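Local coordinates for protein cytochrome c2 (Rhodobacter capsulatus, PDB 1VYD) that carries electrons through its covalently bound heme, serving chiefly as electron donor to the oxidized bacteriochlorophyll in bacterial photosynthesis, at residues Arg43-Tyr48 and Asp55-Leu60; Phe65-Glu70 and Gly80-Glu85; Phe10-Thr15 and Met96-Ala101. The protein carries 1 engineered substitution. All blocks are in the same frame, centred on the assembly; numbering follows the deposited sequence.

Interaction 1: Arg43-Tyr48 and Asp55-Leu60. With HEM (protoporphyrin IX containing Fe), chain C.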
# COMPACT_ATOMS: atom_id res chain seq x y z
N ARG A 43 7.60 -1.72 5.77
CA ARG A 43 8.57 -1.02 4.94
C ARG A 43 8.38 0.51 4.95
O ARG A 43 7.24 0.91 5.18
CB ARG A 43 8.36 -1.51 3.51
CG ARG A 43 9.20 -0.80 2.46
CD ARG A 43 9.10 -1.57 1.12
NE ARG A 43 8.06 -1.15 0.22
CZ ARG A 43 7.28 -1.80 -0.65
NH1 ARG A 43 6.34 -1.20 -1.46
NH2 ARG A 43 7.26 -3.13 -0.90
N THR A 44 9.45 1.29 4.89
CA THR A 44 9.33 2.75 4.95
C THR A 44 8.48 3.24 3.76
O THR A 44 8.77 2.79 2.65
CB THR A 44 10.74 3.41 4.91
OG1 THR A 44 11.47 2.81 6.01
CG2 THR A 44 10.79 4.92 5.09
N ALA A 45 7.52 4.13 4.01
CA ALA A 45 6.70 4.65 2.94
C ALA A 45 7.50 5.32 1.83
O ALA A 45 8.49 6.02 2.05
CB ALA A 45 5.68 5.71 3.37
N GLY A 46 7.08 4.97 0.60
CA GLY A 46 7.76 5.67 -0.56
C GLY A 46 9.22 5.46 -0.71
O GLY A 46 9.87 6.39 -1.24
N THR A 47 9.70 4.17 -0.64
CA THR A 47 11.15 3.94 -0.85
C THR A 47 11.39 2.74 -1.77
O THR A 47 12.52 2.33 -2.01
CB THR A 47 11.92 3.67 0.49
OG1 THR A 47 11.18 2.62 1.18
CG2 THR A 47 11.80 4.87 1.45
N TYR A 48 10.37 2.02 -2.21
CA TYR A 48 10.54 0.91 -3.14
C TYR A 48 11.34 1.36 -4.36
O TYR A 48 11.09 2.46 -4.85
CB TYR A 48 9.18 0.34 -3.67
CG TYR A 48 9.47 -1.09 -4.14
CD1 TYR A 48 9.69 -2.14 -3.28
CD2 TYR A 48 9.55 -1.29 -5.52
CE1 TYR A 48 10.03 -3.41 -3.80
CE2 TYR A 48 9.86 -2.53 -6.04
CZ TYR A 48 10.10 -3.58 -5.17
OH TYR A 48 10.38 -4.83 -5.76
N ASP A 55 5.55 13.39 -4.20
CA ASP A 55 6.34 13.89 -3.10
C ASP A 55 5.81 13.73 -1.74
O ASP A 55 6.59 13.51 -0.80
CB ASP A 55 6.68 15.34 -3.54
CG ASP A 55 5.52 16.25 -3.32
OD1 ASP A 55 4.36 15.90 -3.69
OD2 ASP A 55 5.81 17.32 -2.71
N SER A 56 4.51 13.77 -1.41
CA SER A 56 4.05 13.61 -0.05
C SER A 56 4.32 12.28 0.62
O SER A 56 4.60 12.23 1.84
CB SER A 56 2.48 13.67 0.07
OG SER A 56 2.13 14.78 -0.72
N ILE A 57 4.07 11.20 -0.13
CA ILE A 57 4.29 9.87 0.40
C ILE A 57 5.81 9.72 0.63
O ILE A 57 6.22 9.09 1.61
CB ILE A 57 3.72 8.75 -0.46
CG1 ILE A 57 3.87 7.48 0.42
CG2 ILE A 57 4.48 8.62 -1.77
CD1 ILE A 57 3.24 6.22 -0.17
N VAL A 58 6.64 10.35 -0.23
CA VAL A 58 8.09 10.27 0.12
C VAL A 58 8.47 11.00 1.40
O VAL A 58 9.23 10.50 2.24
CB VAL A 58 8.80 10.84 -1.12
CG1 VAL A 58 10.26 11.19 -0.87
CG2 VAL A 58 8.64 9.81 -2.24
N ALA A 59 7.92 12.22 1.66
CA ALA A 59 8.17 13.03 2.85
C ALA A 59 7.66 12.27 4.07
O ALA A 59 8.19 12.23 5.17
CB ALA A 59 7.37 14.38 2.78
N LEU A 60 6.56 11.51 3.86
CA LEU A 60 6.04 10.67 4.92
C LEU A 60 7.05 9.60 5.26
O LEU A 60 7.35 9.41 6.44
CB LEU A 60 4.67 10.16 4.50
CG LEU A 60 4.07 9.17 5.55
CD1 LEU A 60 3.83 9.85 6.89
CD2 LEU A 60 2.93 8.45 4.90
CHA HEM C . 0.73 3.30 -3.35
CHB HEM C . -1.89 -0.28 -1.34
CHC HEM C . -5.12 0.09 -4.98
CHD HEM C . -2.05 3.04 -7.35
C1A HEM C . 0.23 2.34 -2.47
C2A HEM C . 0.80 1.98 -1.19
C3A HEM C . 0.06 1.03 -0.67
C4A HEM C . -1.00 0.75 -1.59
CMA HEM C . 0.11 0.20 0.63
CAA HEM C . 2.10 2.66 -0.63
CBA HEM C . 3.30 1.86 -1.06
CGA HEM C . 4.68 2.32 -0.64
O1A HEM C . 4.81 3.32 0.13
O2A HEM C . 5.60 1.72 -1.25
C1B HEM C . -2.97 -0.45 -2.20
C2B HEM C . -4.05 -1.36 -1.92
C3B HEM C . -4.94 -1.20 -2.91
C4B HEM C . -4.43 -0.26 -3.85
CMB HEM C . -4.10 -2.33 -0.69
CAB HEM C . -6.34 -1.83 -3.06
CBB HEM C . -7.23 -1.74 -2.00
C1C HEM C . -4.53 0.93 -5.93
C2C HEM C . -5.12 1.19 -7.23
C3C HEM C . -4.30 2.01 -7.86
C4C HEM C . -3.16 2.28 -7.01
CMC HEM C . -6.43 0.53 -7.68
CAC HEM C . -4.46 2.73 -9.22
CBC HEM C . -5.67 3.12 -9.74
C1D HEM C . -1.01 3.32 -6.48
C2D HEM C . -0.01 4.32 -6.72
C3D HEM C . 0.76 4.39 -5.61
C4D HEM C . 0.22 3.49 -4.63
CMD HEM C . 0.12 5.08 -8.05
CAD HEM C . 1.93 5.32 -5.30
CBD HEM C . 1.33 6.52 -4.48
CGD HEM C . 2.01 7.85 -4.65
O1D HEM C . 1.34 8.80 -4.19
O2D HEM C . 3.07 7.99 -5.35
NA HEM C . -0.87 1.57 -2.68
NB HEM C . -3.19 0.17 -3.39
NC HEM C . -3.34 1.61 -5.80
ND HEM C . -0.89 2.84 -5.18
FE HEM C . -2.07 1.56 -4.26
O HOH W 1 10.58 8.07 1.92

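Interaction 2: Phe65-Glu70 and Gly80-Glu85. With HEM (protoporphyrin IX containing Fe), chain C.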
# COMPACT_ATOMS: atom_id res chain seq x y z
N PHE A 65 8.18 7.03 9.13
CA PHE A 65 7.03 6.20 8.95
C PHE A 65 7.27 4.96 8.07
O PHE A 65 7.56 4.98 6.88
CB PHE A 65 5.91 7.11 8.43
CG PHE A 65 4.61 6.35 8.26
CD1 PHE A 65 3.70 6.36 9.31
CD2 PHE A 65 4.29 5.72 7.05
CE1 PHE A 65 2.48 5.73 9.18
CE2 PHE A 65 3.04 5.10 6.94
CZ PHE A 65 2.15 5.05 7.99
N ALA A 66 6.91 3.81 8.67
CA ALA A 66 6.85 2.53 8.05
C ALA A 66 5.39 2.04 8.18
O ALA A 66 4.79 2.25 9.23
CB ALA A 66 7.80 1.57 8.73
N TRP A 67 4.86 1.43 7.10
CA TRP A 67 3.53 0.92 7.16
C TRP A 67 3.32 -0.23 8.13
O TRP A 67 4.00 -1.25 8.09
CB TRP A 67 3.14 0.31 5.77
CG TRP A 67 3.16 1.34 4.70
CD1 TRP A 67 4.08 1.49 3.68
CD2 TRP A 67 2.15 2.31 4.47
NE1 TRP A 67 3.71 2.49 2.84
CE2 TRP A 67 2.54 3.06 3.35
CE3 TRP A 67 0.95 2.64 5.14
CZ2 TRP A 67 1.76 4.13 2.89
CZ3 TRP A 67 0.22 3.71 4.71
CH2 TRP A 67 0.63 4.45 3.57
N THR A 68 2.09 -0.26 8.68
CA THR A 68 1.63 -1.32 9.57
C THR A 68 0.30 -1.74 8.93
O THR A 68 -0.20 -0.98 8.08
CB THR A 68 1.40 -0.82 11.01
OG1 THR A 68 0.42 0.22 11.06
CG2 THR A 68 2.69 -0.28 11.61
N GLU A 69 -0.30 -2.84 9.29
CA GLU A 69 -1.59 -3.27 8.77
C GLU A 69 -2.69 -2.26 9.03
O GLU A 69 -3.52 -2.01 8.14
CB GLU A 69 -2.01 -4.57 9.46
CG GLU A 69 -1.17 -5.75 8.94
CD GLU A 69 -1.69 -7.04 9.56
OE1 GLU A 69 -2.91 -7.31 9.56
OE2 GLU A 69 -0.82 -7.75 10.12
N GLU A 70 -2.70 -1.71 10.24
CA GLU A 70 -3.68 -0.72 10.67
C GLU A 70 -3.50 0.54 9.86
O GLU A 70 -4.52 1.09 9.46
CB GLU A 70 -3.48 -0.42 12.18
CG GLU A 70 -4.54 0.49 12.76
CD GLU A 70 -4.31 0.90 14.20
OE1 GLU A 70 -3.17 1.32 14.59
OE2 GLU A 70 -5.30 0.91 14.99
N GLY A 80 -5.59 10.23 0.05
CA GLY A 80 -5.30 11.67 0.16
C GLY A 80 -5.69 12.15 1.55
O GLY A 80 -4.91 12.90 2.18
N ALA A 81 -6.73 11.64 2.19
CA ALA A 81 -7.00 12.22 3.55
C ALA A 81 -5.95 11.75 4.52
O ALA A 81 -5.45 12.40 5.45
CB ALA A 81 -8.38 11.79 4.04
N PHE A 82 -5.50 10.48 4.36
CA PHE A 82 -4.48 9.93 5.22
C PHE A 82 -3.24 10.81 5.18
O PHE A 82 -2.66 11.13 6.21
CB PHE A 82 -4.14 8.53 4.73
CG PHE A 82 -3.12 7.83 5.61
CD1 PHE A 82 -3.57 7.19 6.75
CD2 PHE A 82 -1.79 7.81 5.27
CE1 PHE A 82 -2.66 6.54 7.56
CE2 PHE A 82 -0.87 7.17 6.08
CZ PHE A 82 -1.31 6.53 7.20
N LEU A 83 -2.82 11.08 3.94
CA LEU A 83 -1.58 11.84 3.78
C LEU A 83 -1.70 13.22 4.41
O LEU A 83 -0.78 13.58 5.17
CB LEU A 83 -1.14 11.82 2.31
CG LEU A 83 -0.73 10.41 1.83
CD1 LEU A 83 -0.45 10.38 0.31
CD2 LEU A 83 0.52 9.86 2.54
N LYS A 84 -2.80 13.94 4.14
CA LYS A 84 -3.00 15.27 4.75
C LYS A 84 -2.87 15.25 6.28
O LYS A 84 -2.10 16.03 6.86
CB LYS A 84 -4.38 15.87 4.42
CG LYS A 84 -4.70 15.78 2.94
CD LYS A 84 -5.44 16.99 2.41
CE LYS A 84 -5.83 16.76 0.95
NZ LYS A 84 -6.84 15.64 1.01
N GLU A 85 -3.54 14.36 6.96
CA GLU A 85 -3.44 14.16 8.39
C GLU A 85 -2.06 13.80 8.93
O GLU A 85 -1.53 14.50 9.82
CB GLU A 85 -4.48 13.09 8.81
CG GLU A 85 -4.68 13.13 10.31
CD GLU A 85 -5.73 12.18 10.85
OE1 GLU A 85 -5.30 11.23 11.58
OE2 GLU A 85 -6.95 12.43 10.55
CHA HEM C . 0.73 3.30 -3.35
CHB HEM C . -1.89 -0.28 -1.34
CHC HEM C . -5.12 0.09 -4.98
CHD HEM C . -2.05 3.04 -7.35
C1A HEM C . 0.23 2.34 -2.47
C2A HEM C . 0.80 1.98 -1.19
C3A HEM C . 0.06 1.03 -0.67
C4A HEM C . -1.00 0.75 -1.59
CMA HEM C . 0.11 0.20 0.63
CAA HEM C . 2.10 2.66 -0.63
CBA HEM C . 3.30 1.86 -1.06
CGA HEM C . 4.68 2.32 -0.64
O1A HEM C . 4.81 3.32 0.13
O2A HEM C . 5.60 1.72 -1.25
C1B HEM C . -2.97 -0.45 -2.20
C2B HEM C . -4.05 -1.36 -1.92
C3B HEM C . -4.94 -1.20 -2.91
C4B HEM C . -4.43 -0.26 -3.85
CMB HEM C . -4.10 -2.33 -0.69
CAB HEM C . -6.34 -1.83 -3.06
CBB HEM C . -7.23 -1.74 -2.00
C1C HEM C . -4.53 0.93 -5.93
C2C HEM C . -5.12 1.19 -7.23
C3C HEM C . -4.30 2.01 -7.86
C4C HEM C . -3.16 2.28 -7.01
CMC HEM C . -6.43 0.53 -7.68
CAC HEM C . -4.46 2.73 -9.22
CBC HEM C . -5.67 3.12 -9.74
C1D HEM C . -1.01 3.32 -6.48
C2D HEM C . -0.01 4.32 -6.72
C3D HEM C . 0.76 4.39 -5.61
C4D HEM C . 0.22 3.49 -4.63
CMD HEM C . 0.12 5.08 -8.05
CAD HEM C . 1.93 5.32 -5.30
CBD HEM C . 1.33 6.52 -4.48
CGD HEM C . 2.01 7.85 -4.65
O1D HEM C . 1.34 8.80 -4.19
O2D HEM C . 3.07 7.99 -5.35
NA HEM C . -0.87 1.57 -2.68
NB HEM C . -3.19 0.17 -3.39
NC HEM C . -3.34 1.61 -5.80
ND HEM C . -0.89 2.84 -5.18
FE HEM C . -2.07 1.56 -4.26

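Interaction 3: Phe10-Thr15 and Met96-Ala101. With HEM (protoporphyrin IX containing Fe), chain C.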
# COMPACT_ATOMS: atom_id res chain seq x y z
N PHE A 10 -8.11 -8.27 -2.83
CA PHE A 10 -6.99 -7.76 -3.58
C PHE A 10 -7.26 -7.66 -5.08
O PHE A 10 -6.54 -6.93 -5.79
CB PHE A 10 -5.75 -8.73 -3.41
CG PHE A 10 -4.46 -8.03 -3.73
CD1 PHE A 10 -4.02 -6.99 -2.89
CD2 PHE A 10 -3.88 -8.19 -5.00
CE1 PHE A 10 -2.85 -6.29 -3.17
CE2 PHE A 10 -2.75 -7.44 -5.29
CZ PHE A 10 -2.21 -6.55 -4.37
N ASN A 11 -8.37 -8.19 -5.62
CA ASN A 11 -8.88 -8.01 -6.94
C ASN A 11 -9.18 -6.51 -7.13
O ASN A 11 -9.18 -6.19 -8.30
CB ASN A 11 -10.18 -8.77 -7.32
CG ASN A 11 -11.45 -8.42 -6.51
OD1 ASN A 11 -11.47 -7.55 -5.62
ND2 ASN A 11 -12.54 -9.13 -6.68
N LYS A 12 -9.32 -5.62 -6.15
CA LYS A 12 -9.34 -4.19 -6.43
C LYS A 12 -7.94 -3.57 -6.49
O LYS A 12 -7.88 -2.33 -6.23
CB LYS A 12 -10.01 -3.49 -5.22
CG LYS A 12 -11.49 -3.23 -5.40
CD LYS A 12 -12.45 -4.23 -4.88
CE LYS A 12 -12.49 -4.87 -3.53
NZ LYS A 12 -13.26 -6.15 -3.66
N CYS A 13 -6.87 -4.35 -6.16
CA CYS A 13 -5.56 -3.67 -6.07
C CYS A 13 -4.74 -4.02 -7.28
O CYS A 13 -3.88 -3.28 -7.75
CB CYS A 13 -4.81 -4.27 -4.83
SG CYS A 13 -5.83 -4.07 -3.32
N LYS A 14 -5.06 -5.20 -7.80
CA LYS A 14 -4.26 -5.82 -8.89
C LYS A 14 -4.35 -5.07 -10.21
O LYS A 14 -3.45 -5.27 -11.03
CB LYS A 14 -4.62 -7.28 -9.17
CG LYS A 14 -5.63 -7.58 -10.19
CD LYS A 14 -5.42 -8.98 -10.81
CE LYS A 14 -5.11 -8.82 -12.32
NZ LYS A 14 -6.14 -9.61 -13.12
N THR A 15 -5.27 -4.16 -10.36
CA THR A 15 -5.33 -3.33 -11.57
C THR A 15 -4.13 -2.40 -11.62
O THR A 15 -3.88 -1.81 -12.66
CB THR A 15 -6.59 -2.42 -11.31
OG1 THR A 15 -7.70 -3.30 -11.15
CG2 THR A 15 -6.93 -1.59 -12.51
N MET A 96 -2.41 7.66 -5.92
CA MET A 96 -3.24 6.44 -5.88
C MET A 96 -4.69 6.95 -5.92
O MET A 96 -5.18 7.40 -4.93
CB MET A 96 -2.91 5.64 -4.65
CG MET A 96 -3.97 4.51 -4.50
SD MET A 96 -3.28 3.42 -3.25
CE MET A 96 -4.79 2.78 -2.53
N ALA A 97 -5.34 6.98 -7.07
CA ALA A 97 -6.72 7.49 -7.11
C ALA A 97 -7.71 6.31 -7.15
O ALA A 97 -8.21 5.88 -8.20
CB ALA A 97 -6.97 8.34 -8.35
N PHE A 98 -7.97 5.81 -5.96
CA PHE A 98 -8.87 4.71 -5.74
C PHE A 98 -9.01 4.68 -4.20
O PHE A 98 -7.97 4.81 -3.54
CB PHE A 98 -8.28 3.34 -6.14
CG PHE A 98 -9.24 2.27 -5.72
CD1 PHE A 98 -10.47 2.20 -6.37
CD2 PHE A 98 -8.98 1.41 -4.69
CE1 PHE A 98 -11.37 1.23 -6.02
CE2 PHE A 98 -9.86 0.42 -4.34
CZ PHE A 98 -11.08 0.33 -5.00
N LYS A 99 -10.27 4.59 -3.79
CA LYS A 99 -10.58 4.55 -2.37
C LYS A 99 -11.34 3.24 -2.19
O LYS A 99 -12.27 2.98 -3.01
CB LYS A 99 -11.42 5.76 -1.95
CG LYS A 99 -11.22 7.10 -2.60
CD LYS A 99 -12.08 8.27 -2.09
CE LYS A 99 -12.81 9.10 -3.16
NZ LYS A 99 -14.11 9.76 -2.70
N LEU A 100 -10.96 2.44 -1.25
CA LEU A 100 -11.58 1.15 -0.98
C LEU A 100 -12.69 1.44 0.04
O LEU A 100 -12.46 1.95 1.15
CB LEU A 100 -10.54 0.15 -0.46
CG LEU A 100 -11.05 -1.19 0.06
CD1 LEU A 100 -11.56 -2.08 -1.08
CD2 LEU A 100 -9.95 -1.91 0.85
N ALA A 101 -13.90 1.05 -0.24
CA ALA A 101 -15.04 1.40 0.62
C ALA A 101 -15.05 0.52 1.85
O ALA A 101 -15.17 1.08 2.92
CB ALA A 101 -16.42 1.30 -0.05
CHA HEM C . 0.73 3.30 -3.35
CHB HEM C . -1.89 -0.28 -1.34
CHC HEM C . -5.12 0.09 -4.98
CHD HEM C . -2.05 3.04 -7.35
C1A HEM C . 0.23 2.34 -2.47
C2A HEM C . 0.80 1.98 -1.19
C3A HEM C . 0.06 1.03 -0.67
C4A HEM C . -1.00 0.75 -1.59
CMA HEM C . 0.11 0.20 0.63
CAA HEM C . 2.10 2.66 -0.63
CBA HEM C . 3.30 1.86 -1.06
CGA HEM C . 4.68 2.32 -0.64
O1A HEM C . 4.81 3.32 0.13
O2A HEM C . 5.60 1.72 -1.25
C1B HEM C . -2.97 -0.45 -2.20
C2B HEM C . -4.05 -1.36 -1.92
C3B HEM C . -4.94 -1.20 -2.91
C4B HEM C . -4.43 -0.26 -3.85
CMB HEM C . -4.10 -2.33 -0.69
CAB HEM C . -6.34 -1.83 -3.06
CBB HEM C . -7.23 -1.74 -2.00
C1C HEM C . -4.53 0.93 -5.93
C2C HEM C . -5.12 1.19 -7.23
C3C HEM C . -4.30 2.01 -7.86
C4C HEM C . -3.16 2.28 -7.01
CMC HEM C . -6.43 0.53 -7.68
CAC HEM C . -4.46 2.73 -9.22
CBC HEM C . -5.67 3.12 -9.74
C1D HEM C . -1.01 3.32 -6.48
C2D HEM C . -0.01 4.32 -6.72
C3D HEM C . 0.76 4.39 -5.61
C4D HEM C . 0.22 3.49 -4.63
CMD HEM C . 0.12 5.08 -8.05
CAD HEM C . 1.93 5.32 -5.30
CBD HEM C . 1.33 6.52 -4.48
CGD HEM C . 2.01 7.85 -4.65
O1D HEM C . 1.34 8.80 -4.19
O2D HEM C . 3.07 7.99 -5.35
NA HEM C . -0.87 1.57 -2.68
NB HEM C . -3.19 0.17 -3.39
NC HEM C . -3.34 1.61 -5.80
ND HEM C . -0.89 2.84 -5.18
FE HEM C . -2.07 1.56 -4.26

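Interaction 1: Arg43-Tyr48 and Asp55-Leu60
Ile57 of helix 55-62 brings the end of its side chain against Ala45 and Gly46 and on to the heme. Its CB splits two ways: CG2 turns to the second propionate, 3.9 Å from HEM CGD, while CG1, anti to the backbone N (chi1 -171°), runs past Ala45, whose CB lies 3.9 Å from that CG1. The extended chain then delivers Ile57 CD1 to the first propionate, 3.3 Å from HEM O1A. A branched aliphatic chain can touch both propionates and offers no polar atom of its own. Leu60, one turn further along the helix, adds CD2 to the same small Ala45 methyl. This is the propionate end of the cytochrome c heme pocket, where a loop and a helix close over the carboxylates. Gly46, with a positive phi of 62° and no side chain, lets the loop come close enough for its CA to sit 4.7 Å from Val58 CA, and its N donates to HEM O1A (2.8 Å, 168°). Arg43 bends at chi3 and gives NH1 to HEM O2A at 3.0 Å, edge-on in the guanidinium plane, with Asn36 O as a second acceptor. Tyr48 CD1 stands over the centre of that guanidinium, 3.5 Å above its plane. One water donates to both Ala45 O and Val58 O.

Interaction 2: Phe65-Glu70 and Gly80-Glu85
Phe82, on helix 79-87, pushes its ring into the angle between Phe65 and Trp67. It leaves the backbone with CG anti to N (chi1 -177°), which carries the ring to Phe65, arriving from the opposite direction; Phe65 CZ lies 3.8 Å from Phe82 CZ, at the edge of the Phe82 ring and near its plane. The neighbouring Phe82 CE2 meets Trp67 CZ3 at 3.9 Å. Here the planes are inclined by only 26°, yet the six-membered ring of Trp67 and the Phe82 ring barely overlap, their centroids 5.8 Å apart. Phe65 in turn brings CE2 over one face of the indole, 3.6 Å above it and towards the rim. At the indole's edge, in its plane, Trp67 NE1 donates to HEM O1A (3.0 Å, 169°), and CZ2 rests 3.8 Å from HEM CAA. The contact thus packs the segment leading into helix 69-77 against helix 79-87, beside the propionate end of the heme pocket. Further out, backbone bonds from Trp67 to Gly42 and Arg43 hold the indole's root, Tyr75 meets its ring, and Asp71 and Thr74 of helix 69-77 touch Phe82. Thr68 caps the N-terminus of that helix. Tryptophan suits its place because its carbon rim joins an apolar aromatic cluster, while its lone N-H donates almost straight to a propionate oxygen that Gly46 N also reaches.

Interaction 3: Phe10-Thr15 and Met96-Ala101
Lys12 meets Phe98 and Leu100 in a largely apolar, partly buried contact that brings together two loops at one edge of the heme, the one carrying the heme-attachment motif and the one carrying the methionine ligand. In this class I cytochrome c fold the CXXCH sequence begins at Cys13, which binds the heme covalently together with Cys16, and His17 supplies one axial ligand. Met96 supplies the other from the opposite face; its SD binds the iron, 2.4 Å from HEM FE. The Met96 chain lies extended over the porphyrin, CG anti to the backbone N (chi1 170°), so that its CG sits 3.2 Å from HEM NC and its CE 3.2 Å from HEM NB. A thioether fits here: a soft, neutral donor on a flexible, unbranched chain. Two residues on, Phe98 packs its CB 3.7 Å from HEM CMC, then carries its ring outward to Lys12, where CZ comes within 3.6 Å of Lys12 CG. Leu100 touches both heme and lysine with its two methyls: CD2 lies 3.9 Å from the vinyl-derived HEM CBB, while CD1 is 3.8 Å from Lys12 CE, the two side chains crossing at about a right angle. Around the contact, Phe10 and Leu100 both touch Val107 of helix 104-113, and Val76 of helix 69-77 packs on Leu100 and Met96. A lysine suits the rim, since its methylenes can cover aromatic and aliphatic carbon while its ammonium leads away from the contact to an acidic partner. Bends at chi2 and chi3 turn that ammonium back to the chain around it, where it forms a salt bridge with Glu9 of helix 3-9, and Lys12 NZ donates a hydrogen bond to Asn11 OD1 at 3.0 Å, in the carbonyl plane and on a lone pair.

Overall arrangement
The three contacts share the heme but grip different parts of it. Interactions 1 and 2, with centres 10 Å apart, adjoin directly: probable backbone hydrogen bonds join Ala45 N to Phe65 O (3.0 Å) and Trp67 N to Arg43 O (3.1 Å). Both supply a donor to the same propionate oxygen, O1A. Interaction 3 lies across the chain's centre from interaction 1, their centres 19 Å apart; from interaction 2 its centre is 16 Å away and its nearest atoms about 6 Å. It closes the long loop in which the other two are nested, and it alone holds an iron ligand, Met96, whose side chain is about 8 Å from those of Ile57 and Trp67.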